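Local atomic coordinates of probable diphthine synthase (Aeropyrum pernix, PDB entry 1WDE), a protein that probably catalyses the S-adenosyl-L-methionine-dependent trimethylation of the amino group on the modified histidine of elongation factor 2, forming diphthine on the route to diphthamide. Residues V226-S231 with R269-D274. Sequence-based numbering, arbitrary orientation.
Sequences VLYWSS and RPLEYD
The Y228 phenol reaches from an outermost strand of the mixed sheet, 225-229, to the loop joining helices 255-264 and 277-287, and meets L271, E272 and Y273 there; the contact lies in a fold of the tetrapyrrole methylase family, away from the residues that probably bind S-adenosyl-L-methionine. Packing is tightest round the hydroxyl end of Y228. With CG anti to the backbone nitrogen, chi1 179° lays the ring beneath L271 and carries the hydroxyl to E272 O; L271 CD2 sits 4.3 Å from the Y228 ring centroid, almost exactly on the normal, in a CH-pi contact. Y228 OH donates to E272 O at 2.8 Å, approaching from above the carbonyl plane, while Y273 CD2 brings its ring edge to 3.2 Å from the same hydroxyl oxygen. Beside the phenol hydroxyl, S230 CB packs against E272 O at 3.3 Å. A phenylalanine here in place of Y228 would probably leave E272 O without this donor and open a gap beside the Y273 ring edge. P212 also touches both tyrosines, Y228 and Y273. Toward the solvent the contact loosens: E272 CB comes no nearer than 5.0 Å to S230 CB. A water bridges the two backbones, donating to S230 O at 2.7 Å and accepting from D274 N at 2.6 Å.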
loop_
_atom_site.group_PDB
_atom_site.type_symbol
_atom_site.label_atom_id
_atom_site.label_comp_id
_atom_site.label_asym_id
_atom_site.label_seq_id
_atom_site.Cartn_x
_atom_site.Cartn_y
_atom_site.Cartn_z
ATOM N N VAL A 226 13.267 -7.646 4.841
ATOM C CA VAL A 226 12.697 -6.953 6.005
ATOM C C VAL A 226 13.850 -6.306 6.774
ATOM O O VAL A 226 14.696 -7.000 7.340
ATOM C CB VAL A 226 11.960 -7.944 6.909
ATOM C CG1 VAL A 226 11.498 -7.251 8.221
ATOM C CG2 VAL A 226 10.775 -8.539 6.154
ATOM N N LEU A 227 13.861 -4.976 6.781
ATOM C CA LEU A 227 14.910 -4.207 7.426
ATOM C C LEU A 227 14.404 -3.386 8.601
ATOM O O LEU A 227 13.525 -2.533 8.461
ATOM C CB LEU A 227 15.564 -3.266 6.410
ATOM C CG LEU A 227 16.256 -3.858 5.176
ATOM C CD1 LEU A 227 17.109 -5.049 5.604
ATOM C CD2 LEU A 227 15.231 -4.283 4.142
ATOM N N TYR A 228 14.982 -3.643 9.762
ATOM C CA TYR A 228 14.602 -2.926 10.965
ATOM C C TYR A 228 15.360 -1.608 11.046
ATOM O O TYR A 228 16.585 -1.580 10.881
ATOM C CB TYR A 228 14.928 -3.764 12.199
ATOM C CG TYR A 228 14.589 -3.063 13.489
ATOM C CD1 TYR A 228 13.288 -3.045 13.961
ATOM C CD2 TYR A 228 15.572 -2.419 14.242
ATOM C CE1 TYR A 228 12.960 -2.412 15.153
ATOM C CE2 TYR A 228 15.254 -1.774 15.444
ATOM C CZ TYR A 228 13.941 -1.781 15.892
ATOM O OH TYR A 228 13.595 -1.188 17.087
ATOM N N TRP A 229 14.626 -0.521 11.274
ATOM C CA TRP A 229 15.233 0.800 11.426
ATOM C C TRP A 229 14.928 1.294 12.838
ATOM O O TRP A 229 13.763 1.526 13.192
ATOM C CB TRP A 229 14.695 1.771 10.364
ATOM C CG TRP A 229 15.293 1.488 9.022
ATOM C CD1 TRP A 229 14.891 0.532 8.122
ATOM C CD2 TRP A 229 16.498 2.057 8.487
ATOM N NE1 TRP A 229 15.777 0.468 7.069
ATOM C CE2 TRP A 229 16.769 1.394 7.264
ATOM C CE3 TRP A 229 17.377 3.060 8.923
ATOM C CZ2 TRP A 229 17.883 1.704 6.473
ATOM C CZ3 TRP A 229 18.487 3.367 8.131
ATOM C CH2 TRP A 229 18.725 2.688 6.921
ATOM N N SER A 230 15.983 1.467 13.638
ATOM C CA SER A 230 15.835 1.886 15.031
ATOM C C SER A 230 15.023 3.157 15.234
ATOM O O SER A 230 14.461 3.354 16.301
ATOM C CB SER A 230 17.227 2.011 15.700
ATOM O OG SER A 230 18.005 3.035 15.100
ATOM N N SER A 231 14.945 4.018 14.217
ATOM C CA SER A 231 14.166 5.257 14.313
ATOM C C SER A 231 13.826 5.748 12.902
ATOM O O SER A 231 14.582 5.508 11.960
ATOM C CB SER A 231 14.970 6.352 15.039
ATOM O OG SER A 231 16.022 6.836 14.210
ATOM N N ARG A 269 17.687 -9.513 19.706
ATOM C CA ARG A 269 16.973 -8.853 20.773
ATOM C C ARG A 269 18.029 -8.543 21.835
ATOM O O ARG A 269 18.986 -9.293 22.013
ATOM C CB ARG A 269 15.882 -9.770 21.326
ATOM C CG ARG A 269 14.475 -9.294 20.965
ATOM C CD ARG A 269 13.490 -10.437 20.787
ATOM N NE ARG A 269 13.175 -11.193 22.003
ATOM C CZ ARG A 269 13.687 -12.385 22.299
ATOM N NH1 ARG A 269 14.554 -12.955 21.475
ATOM N NH2 ARG A 269 13.300 -13.033 23.392
ATOM N N PRO A 270 17.884 -7.416 22.538
ATOM C CA PRO A 270 16.800 -6.449 22.380
ATOM C C PRO A 270 16.896 -5.622 21.103
ATOM O O PRO A 270 17.990 -5.225 20.688
ATOM C CB PRO A 270 16.944 -5.561 23.621
ATOM C CG PRO A 270 17.647 -6.446 24.619
ATOM C CD PRO A 270 18.664 -7.134 23.753
ATOM N N LEU A 271 15.751 -5.376 20.469
ATOM C CA LEU A 271 15.746 -4.526 19.299
ATOM C C LEU A 271 15.991 -3.182 19.959
ATOM O O LEU A 271 15.500 -2.939 21.057
ATOM C CB LEU A 271 14.375 -4.540 18.606
ATOM C CG LEU A 271 14.010 -5.826 17.861
ATOM C CD1 LEU A 271 12.609 -5.714 17.230
ATOM C CD2 LEU A 271 15.066 -6.078 16.795
ATOM N N GLU A 272 16.753 -2.313 19.317
ATOM C CA GLU A 272 17.040 -1.022 19.904
ATOM C C GLU A 272 16.160 0.056 19.308
ATOM O O GLU A 272 15.929 0.081 18.097
ATOM C CB GLU A 272 18.518 -0.673 19.703
ATOM C CG GLU A 272 19.456 -1.664 20.376
ATOM C CD GLU A 272 20.909 -1.455 20.001
ATOM O OE1 GLU A 272 21.201 -1.339 18.790
ATOM O OE2 GLU A 272 21.759 -1.420 20.913
ATOM N N TYR A 273 15.656 0.926 20.178
ATOM C CA TYR A 273 14.814 2.050 19.786
ATOM C C TYR A 273 14.548 2.908 21.018
ATOM O O TYR A 273 14.766 2.461 22.142
ATOM C CB TYR A 273 13.510 1.553 19.160
ATOM C CG TYR A 273 12.594 0.810 20.095
ATOM C CD1 TYR A 273 11.801 1.491 21.014
ATOM C CD2 TYR A 273 12.485 -0.575 20.031
ATOM C CE1 TYR A 273 10.919 0.814 21.841
ATOM C CE2 TYR A 273 11.609 -1.263 20.854
ATOM C CZ TYR A 273 10.828 -0.565 21.754
ATOM O OH TYR A 273 9.948 -1.245 22.560
ATOM N N ASP A 274 14.091 4.137 20.799
ATOM C CA ASP A 274 13.830 5.082 21.878
ATOM C C ASP A 274 12.859 4.527 22.922
ATOM O O ASP A 274 11.673 4.339 22.659
ATOM C CB ASP A 274 13.321 6.409 21.285
ATOM C CG ASP A 274 13.184 7.494 22.328
ATOM O OD1 ASP A 274 13.567 8.642 22.037
ATOM O OD2 ASP A 274 12.687 7.202 23.439
HETATM O O HOH W 1 13.588 4.848 18.320
#